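Local coordinates for protein Lpg2148(MvcA) (Legionella pneumophila subsp. pneumophila str. Philadelphia 1, PDB 6K11) that probably removes ubiquitin from the host ubiquitin-conjugating enzyme UBE2N by a deamidase-type activity, as an effector of the bacterium, at residues His9-Ser14 and Lys341-Thr346; Ile229-Phe234 and Asp299-Phe304; Pro251-Phe256 and Gln262-Ser267; Ser267-Tyr272 and Gly309-Phe314. One frame throughout, in Å; residues are numbered along the deposited sequence.

Contact 1. Residues His9-Ser14 and Lys341-Thr346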
# COMPACT_ATOMS: atom_id res chain seq x y z
N HIS A 9 -16.29 -7.37 15.44
CA HIS A 9 -16.48 -7.28 13.99
C HIS A 9 -17.77 -6.54 13.64
O HIS A 9 -17.79 -5.67 12.75
CB HIS A 9 -16.49 -8.68 13.35
CG HIS A 9 -17.08 -8.70 11.97
ND1 HIS A 9 -16.38 -8.26 10.86
CD2 HIS A 9 -18.30 -9.07 11.52
CE1 HIS A 9 -17.15 -8.37 9.79
NE2 HIS A 9 -18.32 -8.86 10.16
N LYS A 10 -18.87 -6.87 14.33
CA LYS A 10 -20.15 -6.24 14.02
C LYS A 10 -20.08 -4.74 14.22
O LYS A 10 -20.61 -3.96 13.41
CB LYS A 10 -21.25 -6.86 14.89
CG LYS A 10 -22.60 -6.21 14.79
CD LYS A 10 -23.62 -7.08 15.54
CE LYS A 10 -25.05 -6.59 15.35
NZ LYS A 10 -25.96 -7.30 16.32
N LYS A 11 -19.43 -4.30 15.29
CA LYS A 11 -19.39 -2.88 15.63
C LYS A 11 -18.43 -2.13 14.72
O LYS A 11 -18.74 -1.02 14.28
CB LYS A 11 -19.00 -2.72 17.10
CG LYS A 11 -18.58 -1.33 17.53
CD LYS A 11 -18.77 -1.17 19.05
CE LYS A 11 -18.74 0.30 19.48
NZ LYS A 11 -19.78 0.67 20.47
N LEU A 12 -17.26 -2.71 14.45
CA LEU A 12 -16.32 -2.07 13.53
C LEU A 12 -16.97 -1.89 12.16
O LEU A 12 -16.89 -0.81 11.55
CB LEU A 12 -15.03 -2.90 13.44
CG LEU A 12 -14.10 -2.50 12.29
CD1 LEU A 12 -13.47 -1.14 12.56
CD2 LEU A 12 -13.03 -3.54 11.99
N LYS A 13 -17.66 -2.93 11.68
CA LYS A 13 -18.30 -2.84 10.37
C LYS A 13 -19.43 -1.81 10.38
O LYS A 13 -19.52 -0.96 9.49
CB LYS A 13 -18.81 -4.21 9.93
CG LYS A 13 -19.71 -4.15 8.69
CD LYS A 13 -19.89 -5.52 8.06
CE LYS A 13 -20.71 -5.42 6.78
NZ LYS A 13 -20.77 -6.71 6.07
N SER A 14 -20.29 -1.86 11.40
CA SER A 14 -21.42 -0.94 11.44
C SER A 14 -20.95 0.52 11.53
O SER A 14 -21.47 1.40 10.83
CB SER A 14 -22.34 -1.30 12.61
OG SER A 14 -23.44 -0.40 12.67
N LYS A 341 -13.83 -1.38 23.76
CA LYS A 341 -13.64 -0.11 24.45
C LYS A 341 -13.07 0.96 23.53
O LYS A 341 -13.48 2.12 23.58
CB LYS A 341 -12.72 -0.29 25.66
CG LYS A 341 -12.59 0.98 26.46
CD LYS A 341 -12.50 0.71 27.94
CE LYS A 341 -12.28 2.00 28.70
NZ LYS A 341 -10.99 1.97 29.44
N ASN A 342 -12.09 0.59 22.71
CA ASN A 342 -11.58 1.52 21.70
C ASN A 342 -12.67 1.97 20.74
O ASN A 342 -12.75 3.15 20.38
CB ASN A 342 -10.43 0.87 20.93
CG ASN A 342 -9.18 0.72 21.78
OD1 ASN A 342 -9.03 1.40 22.79
ND2 ASN A 342 -8.28 -0.18 21.38
N LEU A 343 -13.50 1.03 20.29
CA LEU A 343 -14.59 1.37 19.39
C LEU A 343 -15.62 2.26 20.08
O LEU A 343 -16.15 3.20 19.48
CB LEU A 343 -15.24 0.09 18.86
CG LEU A 343 -14.39 -0.67 17.82
CD1 LEU A 343 -14.77 -2.15 17.80
CD2 LEU A 343 -14.54 -0.04 16.40
N GLN A 344 -15.92 1.99 21.36
CA GLN A 344 -16.87 2.84 22.07
C GLN A 344 -16.31 4.24 22.29
O GLN A 344 -17.06 5.22 22.24
CB GLN A 344 -17.27 2.20 23.41
CG GLN A 344 -18.38 2.97 24.13
CD GLN A 344 -19.51 3.45 23.18
OE1 GLN A 344 -20.05 2.67 22.36
NE2 GLN A 344 -19.87 4.73 23.29
N GLU A 345 -15.00 4.36 22.55
CA GLU A 345 -14.42 5.69 22.68
C GLU A 345 -14.43 6.44 21.35
O GLU A 345 -14.63 7.66 21.33
CB GLU A 345 -12.99 5.61 23.21
CG GLU A 345 -12.94 5.32 24.72
CD GLU A 345 -11.58 4.85 25.19
OE1 GLU A 345 -10.66 4.69 24.35
OE2 GLU A 345 -11.44 4.62 26.41
N THR A 346 -14.26 5.74 20.24
CA THR A 346 -14.42 6.39 18.94
C THR A 346 -15.87 6.84 18.73
O THR A 346 -16.12 7.94 18.24
CB THR A 346 -13.96 5.44 17.85
OG1 THR A 346 -12.60 5.10 18.11
CG2 THR A 346 -14.08 6.08 16.47

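Contact 2. Residues Ile229-Phe234 and Asp299-Phe304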
# COMPACT_ATOMS: atom_id res chain seq x y z
N ILE A 229 8.33 -4.16 -4.09
CA ILE A 229 7.67 -2.94 -3.64
C ILE A 229 6.23 -3.26 -3.26
O ILE A 229 5.59 -4.11 -3.88
CB ILE A 229 7.75 -1.84 -4.72
CG1 ILE A 229 7.11 -0.54 -4.24
CG2 ILE A 229 7.12 -2.30 -6.01
CD1 ILE A 229 7.27 0.58 -5.25
N GLY A 230 5.73 -2.58 -2.22
CA GLY A 230 4.37 -2.79 -1.73
C GLY A 230 3.31 -2.64 -2.80
O GLY A 230 3.27 -1.64 -3.53
N SER A 231 2.45 -3.64 -2.93
CA SER A 231 1.32 -3.60 -3.86
C SER A 231 -0.01 -3.42 -3.15
O SER A 231 -0.88 -2.70 -3.65
CB SER A 231 1.29 -4.88 -4.71
OG SER A 231 0.28 -4.84 -5.71
N HIS A 232 -0.19 -4.04 -1.99
CA HIS A 232 -1.49 -4.01 -1.33
C HIS A 232 -1.29 -4.43 0.12
O HIS A 232 -0.31 -5.10 0.46
CB HIS A 232 -2.51 -4.92 -2.06
CG HIS A 232 -3.91 -4.80 -1.55
ND1 HIS A 232 -4.48 -3.60 -1.19
CD2 HIS A 232 -4.88 -5.74 -1.37
CE1 HIS A 232 -5.72 -3.80 -0.78
NE2 HIS A 232 -5.99 -5.09 -0.89
N SER A 233 -2.21 -4.00 0.96
CA SER A 233 -2.22 -4.30 2.38
C SER A 233 -3.65 -4.59 2.77
O SER A 233 -4.57 -3.97 2.24
CB SER A 233 -1.67 -3.11 3.19
OG SER A 233 -2.08 -3.17 4.55
N PHE A 234 -3.86 -5.56 3.66
CA PHE A 234 -5.20 -5.82 4.18
C PHE A 234 -5.07 -6.62 5.46
O PHE A 234 -3.98 -7.09 5.82
CB PHE A 234 -6.10 -6.56 3.16
CG PHE A 234 -5.62 -7.95 2.76
CD1 PHE A 234 -4.64 -8.12 1.78
CD2 PHE A 234 -6.21 -9.09 3.32
CE1 PHE A 234 -4.23 -9.39 1.39
CE2 PHE A 234 -5.82 -10.36 2.92
CZ PHE A 234 -4.81 -10.51 1.96
N ASP A 299 -6.83 -12.48 -12.25
CA ASP A 299 -8.15 -12.94 -11.84
C ASP A 299 -8.27 -13.07 -10.32
O ASP A 299 -9.30 -12.70 -9.74
CB ASP A 299 -8.46 -14.30 -12.48
CG ASP A 299 -8.88 -14.19 -13.95
OD1 ASP A 299 -9.10 -13.06 -14.45
OD2 ASP A 299 -8.98 -15.26 -14.59
N ILE A 300 -7.24 -13.62 -9.66
CA ILE A 300 -7.31 -13.79 -8.21
C ILE A 300 -7.20 -12.45 -7.50
O ILE A 300 -7.93 -12.17 -6.53
CB ILE A 300 -6.21 -14.75 -7.73
CG1 ILE A 300 -6.40 -16.14 -8.34
CG2 ILE A 300 -6.20 -14.83 -6.19
CD1 ILE A 300 -5.41 -17.15 -7.81
N TYR A 301 -6.27 -11.61 -7.96
CA TYR A 301 -6.11 -10.26 -7.42
C TYR A 301 -7.42 -9.48 -7.51
O TYR A 301 -7.87 -8.88 -6.53
CB TYR A 301 -4.99 -9.56 -8.18
CG TYR A 301 -4.40 -8.34 -7.48
CD1 TYR A 301 -5.01 -7.09 -7.57
CD2 TYR A 301 -3.20 -8.43 -6.77
CE1 TYR A 301 -4.46 -5.97 -6.94
CE2 TYR A 301 -2.64 -7.32 -6.15
CZ TYR A 301 -3.27 -6.09 -6.24
OH TYR A 301 -2.72 -4.99 -5.62
N ALA A 302 -8.07 -9.51 -8.68
CA ALA A 302 -9.34 -8.80 -8.85
C ALA A 302 -10.44 -9.41 -7.99
O ALA A 302 -11.21 -8.68 -7.34
CB ALA A 302 -9.73 -8.80 -10.33
N GLU A 303 -10.54 -10.75 -7.96
CA GLU A 303 -11.56 -11.40 -7.15
C GLU A 303 -11.45 -10.99 -5.68
O GLU A 303 -12.47 -10.71 -5.03
CB GLU A 303 -11.45 -12.93 -7.27
CG GLU A 303 -12.48 -13.73 -6.44
CD GLU A 303 -12.28 -15.26 -6.52
OE1 GLU A 303 -11.29 -15.72 -7.15
OE2 GLU A 303 -13.11 -16.00 -5.96
N PHE A 304 -10.23 -10.97 -5.14
CA PHE A 304 -10.10 -10.70 -3.71
C PHE A 304 -10.11 -9.21 -3.37
O PHE A 304 -10.59 -8.83 -2.30
CB PHE A 304 -8.83 -11.35 -3.16
CG PHE A 304 -8.96 -12.84 -2.92
CD1 PHE A 304 -10.11 -13.52 -3.28
CD2 PHE A 304 -7.90 -13.56 -2.35
CE1 PHE A 304 -10.24 -14.90 -3.04
CE2 PHE A 304 -8.01 -14.93 -2.11
CZ PHE A 304 -9.19 -15.60 -2.45

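Contact 3. Residues Pro251-Phe256 and Gln262-Ser267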
# COMPACT_ATOMS: atom_id res chain seq x y z
N PRO A 251 -12.23 -10.44 5.78
CA PRO A 251 -11.19 -9.54 5.29
C PRO A 251 -11.68 -8.10 5.26
O PRO A 251 -12.84 -7.82 4.93
CB PRO A 251 -10.92 -10.06 3.87
CG PRO A 251 -12.26 -10.61 3.42
CD PRO A 251 -12.99 -11.07 4.69
N TYR A 252 -10.77 -7.19 5.61
CA TYR A 252 -11.01 -5.76 5.66
C TYR A 252 -9.97 -5.05 4.80
O TYR A 252 -8.77 -5.35 4.90
CB TYR A 252 -10.89 -5.21 7.09
CG TYR A 252 -11.70 -5.90 8.17
CD1 TYR A 252 -12.94 -6.46 7.90
CD2 TYR A 252 -11.21 -5.96 9.48
CE1 TYR A 252 -13.68 -7.09 8.94
CE2 TYR A 252 -11.93 -6.57 10.49
CZ TYR A 252 -13.15 -7.13 10.22
OH TYR A 252 -13.83 -7.72 11.27
N GLN A 253 -10.40 -4.08 4.00
CA GLN A 253 -9.42 -3.34 3.21
C GLN A 253 -9.99 -2.04 2.65
O GLN A 253 -11.21 -1.85 2.55
CB GLN A 253 -8.89 -4.19 2.05
CG GLN A 253 -9.98 -4.52 1.01
CD GLN A 253 -9.36 -4.98 -0.28
OE1 GLN A 253 -8.61 -5.96 -0.29
NE2 GLN A 253 -9.62 -4.26 -1.36
N ALA A 254 -9.07 -1.16 2.27
CA ALA A 254 -9.28 -0.09 1.31
C ALA A 254 -8.33 -0.30 0.13
O ALA A 254 -7.39 -1.09 0.20
CB ALA A 254 -9.03 1.30 1.93
N TYR A 255 -8.61 0.37 -0.99
CA TYR A 255 -7.74 0.32 -2.16
C TYR A 255 -7.74 1.70 -2.81
O TYR A 255 -8.76 2.12 -3.36
CB TYR A 255 -8.18 -0.77 -3.15
CG TYR A 255 -7.03 -1.28 -3.99
CD1 TYR A 255 -6.43 -0.46 -4.96
CD2 TYR A 255 -6.51 -2.55 -3.80
CE1 TYR A 255 -5.34 -0.92 -5.72
CE2 TYR A 255 -5.43 -3.02 -4.56
CZ TYR A 255 -4.85 -2.20 -5.51
OH TYR A 255 -3.78 -2.68 -6.23
N PHE A 256 -6.61 2.40 -2.72
CA PHE A 256 -6.52 3.78 -3.18
C PHE A 256 -6.96 3.92 -4.64
O PHE A 256 -6.52 3.15 -5.51
CB PHE A 256 -5.09 4.32 -3.03
CG PHE A 256 -4.97 5.81 -3.32
CD1 PHE A 256 -4.77 6.27 -4.61
CD2 PHE A 256 -5.05 6.74 -2.28
CE1 PHE A 256 -4.67 7.63 -4.88
CE2 PHE A 256 -4.93 8.10 -2.55
CZ PHE A 256 -4.75 8.54 -3.84
N GLN A 262 -14.92 2.14 4.30
CA GLN A 262 -16.36 2.32 4.43
C GLN A 262 -17.10 1.71 3.24
O GLN A 262 -18.07 0.96 3.42
CB GLN A 262 -16.69 3.81 4.56
CG GLN A 262 -18.15 4.14 4.31
CD GLN A 262 -18.44 5.61 4.48
OE1 GLN A 262 -17.72 6.47 3.97
NE2 GLN A 262 -19.50 5.91 5.23
N ASP A 263 -16.65 2.02 2.01
CA ASP A 263 -17.22 1.43 0.80
C ASP A 263 -17.18 -0.09 0.87
O ASP A 263 -18.15 -0.77 0.52
CB ASP A 263 -16.44 1.87 -0.46
CG ASP A 263 -16.57 3.36 -0.79
OD1 ASP A 263 -17.60 3.99 -0.49
OD2 ASP A 263 -15.60 3.90 -1.39
N TRP A 264 -16.03 -0.63 1.29
CA TRP A 264 -15.86 -2.08 1.40
C TRP A 264 -16.93 -2.70 2.28
O TRP A 264 -17.62 -3.64 1.88
CB TRP A 264 -14.46 -2.36 1.95
CG TRP A 264 -14.09 -3.80 2.10
CD1 TRP A 264 -14.14 -4.56 3.26
CD2 TRP A 264 -13.59 -4.67 1.08
NE1 TRP A 264 -13.68 -5.83 3.01
CE2 TRP A 264 -13.35 -5.93 1.68
CE3 TRP A 264 -13.32 -4.50 -0.29
CZ2 TRP A 264 -12.84 -7.01 0.96
CZ3 TRP A 264 -12.80 -5.57 -1.01
CH2 TRP A 264 -12.57 -6.82 -0.38
N PHE A 265 -17.11 -2.14 3.48
CA PHE A 265 -18.12 -2.67 4.39
C PHE A 265 -19.54 -2.42 3.88
O PHE A 265 -20.42 -3.28 4.04
CB PHE A 265 -17.94 -2.03 5.78
CG PHE A 265 -16.85 -2.65 6.62
CD1 PHE A 265 -16.79 -4.02 6.82
CD2 PHE A 265 -15.91 -1.85 7.24
CE1 PHE A 265 -15.79 -4.57 7.61
CE2 PHE A 265 -14.93 -2.39 8.05
CZ PHE A 265 -14.87 -3.76 8.25
N VAL A 266 -19.81 -1.26 3.28
CA VAL A 266 -21.15 -1.02 2.73
C VAL A 266 -21.49 -2.06 1.66
O VAL A 266 -22.64 -2.49 1.53
CB VAL A 266 -21.26 0.43 2.18
CG1 VAL A 266 -22.54 0.63 1.40
CG2 VAL A 266 -21.18 1.47 3.33
N SER A 267 -20.49 -2.50 0.89
CA SER A 267 -20.72 -3.48 -0.17
C SER A 267 -20.81 -4.91 0.34
O SER A 267 -21.15 -5.80 -0.45
CB SER A 267 -19.61 -3.41 -1.23
OG SER A 267 -18.42 -4.03 -0.74

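Contact 4. Residues Ser267-Tyr272 and Gly309-Phe314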
# COMPACT_ATOMS: atom_id res chain seq x y z
N SER A 267 -20.49 -2.50 0.89
CA SER A 267 -20.72 -3.48 -0.17
C SER A 267 -20.81 -4.91 0.34
O SER A 267 -21.15 -5.80 -0.45
CB SER A 267 -19.61 -3.41 -1.23
OG SER A 267 -18.42 -4.03 -0.74
N ASP A 268 -20.49 -5.16 1.62
CA ASP A 268 -20.54 -6.51 2.20
C ASP A 268 -19.61 -7.48 1.47
O ASP A 268 -19.83 -8.70 1.46
CB ASP A 268 -21.97 -7.10 2.22
CG ASP A 268 -22.96 -6.24 3.00
OD1 ASP A 268 -22.68 -5.92 4.17
OD2 ASP A 268 -24.02 -5.89 2.42
N LYS A 269 -18.56 -6.97 0.83
CA LYS A 269 -17.61 -7.90 0.22
C LYS A 269 -16.85 -8.68 1.28
O LYS A 269 -16.35 -9.76 0.98
CB LYS A 269 -16.63 -7.16 -0.71
CG LYS A 269 -15.76 -8.12 -1.51
CD LYS A 269 -15.26 -7.52 -2.80
CE LYS A 269 -14.19 -8.41 -3.40
NZ LYS A 269 -13.75 -7.92 -4.74
N ASP A 270 -16.77 -8.16 2.51
CA ASP A 270 -16.19 -8.95 3.59
C ASP A 270 -17.00 -10.22 3.83
O ASP A 270 -16.43 -11.32 3.97
CB ASP A 270 -16.09 -8.10 4.87
CG ASP A 270 -17.46 -7.70 5.45
OD1 ASP A 270 -18.34 -7.21 4.71
OD2 ASP A 270 -17.64 -7.84 6.68
N GLU A 271 -18.34 -10.10 3.86
CA GLU A 271 -19.19 -11.27 4.10
C GLU A 271 -19.20 -12.19 2.89
O GLU A 271 -19.19 -13.42 3.04
CB GLU A 271 -20.62 -10.82 4.44
CG GLU A 271 -20.73 -10.09 5.77
CD GLU A 271 -22.18 -9.85 6.21
OE1 GLU A 271 -22.41 -8.90 6.99
OE2 GLU A 271 -23.07 -10.61 5.76
N TYR A 272 -19.23 -11.61 1.69
CA TYR A 272 -19.15 -12.40 0.47
C TYR A 272 -17.93 -13.31 0.48
O TYR A 272 -18.04 -14.53 0.25
CB TYR A 272 -19.13 -11.49 -0.75
CG TYR A 272 -19.16 -12.27 -2.05
CD1 TYR A 272 -20.34 -12.84 -2.53
CD2 TYR A 272 -17.99 -12.46 -2.80
CE1 TYR A 272 -20.37 -13.57 -3.70
CE2 TYR A 272 -18.01 -13.20 -3.98
CZ TYR A 272 -19.20 -13.74 -4.43
OH TYR A 272 -19.20 -14.45 -5.60
N GLY A 309 -18.28 -5.64 -7.49
CA GLY A 309 -18.87 -5.35 -8.79
C GLY A 309 -17.89 -4.97 -9.88
O GLY A 309 -18.30 -4.88 -11.05
N ARG A 310 -16.62 -4.71 -9.55
CA ARG A 310 -15.62 -4.35 -10.56
C ARG A 310 -14.60 -5.47 -10.80
O ARG A 310 -13.55 -5.22 -11.41
CB ARG A 310 -14.89 -3.06 -10.18
CG ARG A 310 -15.80 -1.91 -9.77
CD ARG A 310 -16.24 -1.11 -10.97
NE ARG A 310 -15.13 -0.39 -11.56
CZ ARG A 310 -15.23 0.46 -12.58
NH1 ARG A 310 -16.41 0.70 -13.14
NH2 ARG A 310 -14.14 1.09 -13.02
N GLU A 311 -14.90 -6.69 -10.37
CA GLU A 311 -13.95 -7.79 -10.46
C GLU A 311 -13.53 -8.06 -11.91
O GLU A 311 -12.41 -8.52 -12.16
CB GLU A 311 -14.56 -9.04 -9.83
CG GLU A 311 -14.62 -9.03 -8.28
CD GLU A 311 -15.87 -8.30 -7.72
OE1 GLU A 311 -16.74 -7.88 -8.51
OE2 GLU A 311 -15.97 -8.16 -6.48
N ALA A 312 -14.41 -7.78 -12.89
CA ALA A 312 -14.09 -8.06 -14.30
C ALA A 312 -13.15 -7.02 -14.93
O ALA A 312 -12.53 -7.31 -15.96
CB ALA A 312 -15.37 -8.13 -15.13
N PHE A 313 -13.07 -5.81 -14.36
CA PHE A 313 -12.27 -4.73 -14.92
C PHE A 313 -11.01 -4.41 -14.12
O PHE A 313 -10.07 -3.86 -14.69
CB PHE A 313 -13.10 -3.43 -15.00
CG PHE A 313 -14.57 -3.66 -15.19
CD1 PHE A 313 -15.03 -4.33 -16.31
CD2 PHE A 313 -15.48 -3.22 -14.24
CE1 PHE A 313 -16.39 -4.56 -16.49
CE2 PHE A 313 -16.84 -3.44 -14.41
CZ PHE A 313 -17.30 -4.11 -15.54
N PHE A 314 -11.01 -4.74 -12.81
CA PHE A 314 -9.98 -4.26 -11.89
C PHE A 314 -8.58 -4.54 -12.39
O PHE A 314 -7.69 -3.68 -12.31
CB PHE A 314 -10.21 -4.92 -10.52
CG PHE A 314 -9.51 -4.23 -9.37
CD1 PHE A 314 -9.80 -2.91 -9.05
CD2 PHE A 314 -8.59 -4.93 -8.60
CE1 PHE A 314 -9.17 -2.29 -7.97
CE2 PHE A 314 -7.95 -4.31 -7.51
CZ PHE A 314 -8.24 -2.99 -7.21

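Contact 1. Residues His9-Ser14 and Lys341-Thr346
Helix 4-19, near the N-terminus, packs here against helix 336-351, the two running in roughly the same direction, with Lys11 and Leu12 on one side and Leu343 and Gln344 on the other. The segment axes pass 10.4 Å apart at an angle of 27°. Leu343 points into the interface. Its CD2 methyl lies 3.9 Å from Leu12 CA and 4.1 Å from Leu12 CD1, so one branch rests on both backbone and side chain of the facing helix. The other branch, CD1, meets the stem of Lys11. The lysine and leucine side chains lie alongside and point opposite ways: with CG anti to the backbone N (chi1 165°), the lysine chain runs out along the leucine, bringing Lys11 CE to 3.6 Å from Leu343 CB. A bend at its last torsion then turns the amine onto Gln344, where Lys11 NZ donates to Gln344 OE1 at 2.8 Å, tilted 21° from the carbonyl plane. Leu81 of helix 71-83 packs against Leu12 and Thr346, and Met15 against Leu343. The result is a near-parallel helix-helix packing that joins the N-terminal helix 4-19 to helix 336-351, with a buried leucine pair bordered by a lysine-glutamine bond on the more open side.

Contact 2. Residues Ile229-Phe234 and Asp299-Phe304
The Tyr301 ring reaches from helix 294-305 to strand 228-238 with its hydroxyl foremost, so the phenol oxygen rather than the ring surface touches Ser231 and His232. With its CG anti to the backbone N (chi1 -161°), the side chain extends off the helix across the gap; the nearest CA atoms, those of His232 and Tyr301, are 9.9 Å apart. Ser231 OG donates to Tyr301 OH over 3.0 Å, meeting the phenol at a slant. His232 offers its CB, 3.6 Å from Tyr301 OH, while its imidazole turns away from the tyrosine to other partners. Both strand residues can turn to the same tyrosine because they form a classic beta bulge: Ser231 and His232 together face Ile126 of strand 120-129. The phenol oxygen also hydrogen-bonds to the hydroxyl of Tyr255, and the Tyr301 ring takes a cation-pi contact from Lys321. His232 NE2 is hydrogen-bonded to Gln253 OE1, the His232 side chain touches Cys71 of helix 71-83, and its ring meets that of Phe305 edge-to-face. A cysteine, a histidine and a glutamine gathered in this way are consistent with the Cys-His-Gln catalytic triad of Cif-like deamidases, here lying beside a bulged strand of the central sheet.

Contact 3. Residues Pro251-Phe256 and Gln262-Ser267
The Trp264 indole lies with one face against Gln253 and with its N-H edge toward Pro251. Over that face, Gln253 CG sits 3.4 Å from the centroid of the six-membered ring and only 5° off its normal, a CH-pi contact. The amide continues across the same ring at 19° to its plane, close to a parallel overlay, and Gln253 NE2 comes within 3.5 Å of Trp264 CZ3. Gln253 reaches the indole because its CG stands between the backbone N and the carbonyl carbon (chi1 65°) and the chain is extended beyond. At the edge, Trp264 NE1 donates to Pro251 O over 2.9 Å in a nearly straight bond. The oxygen lies in the indole plane, whereas the N-H approaches from above the carbonyl plane rather than along a lone pair. The bond, with Gln253 on the face, helps to set the rotation of the indole and satisfies its polar edge. Gln253 O lies 3.3 Å from Trp264 CB; it and Gln253 N are buried without a hydrogen-bonding partner. Beside this, Phe265 turns an edge to the face of Tyr252 in an offset edge-to-face pair, with Phe265 CZ 3.3 Å from Tyr252 CD1. The Gln253 amide is also held by His232, His259 and Phe305 O, and Tyr252 OH by His9. Helix 261-266 is thus seated against edge strand 250-252 of the five-stranded antiparallel sheet, with helix 4-19 touching Tyr252 and Phe265, and helix 269-274 meeting Trp264.

Contact 4. Residues Ser267-Tyr272 and Gly309-Phe314
Lys269 opens helix 269-274 directly after Asp268, which ends helix 261-266 in a Schellman motif (phi 60°) and also occupies the N-cap position of helix 269-274, without a capping bond from its side chain, whereas Glu311 comes from the loop that follows helix 294-305. The two side chains approach from opposite directions. Lys269, with CG anti to its backbone N and the chain extended beyond, spans the gap in nearly a straight line. Glu311 bends at chi2 (84°), which swings its carboxylate toward the amine. Lys269 NZ and Glu311 OE2 form a salt bridge at 2.8 Å, the amine arriving on the anti side of that oxygen and 24° out of the carboxylate plane. The lysine stem follows: Lys269 CE is 3.6 Å from Glu311 OE2. The second oxygen turns back into its own loop, where Gly309 N makes a weak bond to Glu311 OE1 over 2.9 Å. The carboxylate thus bridges the lysine and, weakly, the backbone of its own loop. A carboxylate oxygen and two backbone carbonyls, Glu303 O in the last turn of helix 294-305 and Ser306 O just beyond it, accept hydrogen bonds from the amine of Lys269 and probably favour its charged form, while it ties the loop to the start of helix 269-274.

Overall arrangement
Contacts 2 and 3 share the probable catalytic site of Cys71, His232 and Gln253: their centres lie about 13 Å apart, and each supplies one of its residues, with His232 NE2 2.8 Å from Gln253 OE1. The paired hydroxyls, Tyr301 OH and Tyr255 OH at 2.6 Å, join them a second time. Contact 4 follows on from contact 3, sharing Ser267, with centres about 9 Å apart; Trp264 CZ3 rests 3.6 Å from Lys269 CD. Contact 4 also meets contact 2 at the end of helix 294-305. Contact 1 stands furthest from the site, its centre about 26 Å from that of contact 2, yet Lys13 forms salt bridges with Asp268 and Asp270, and His9 reaches Tyr252, joining the N-terminal helix to contacts 3 and 4.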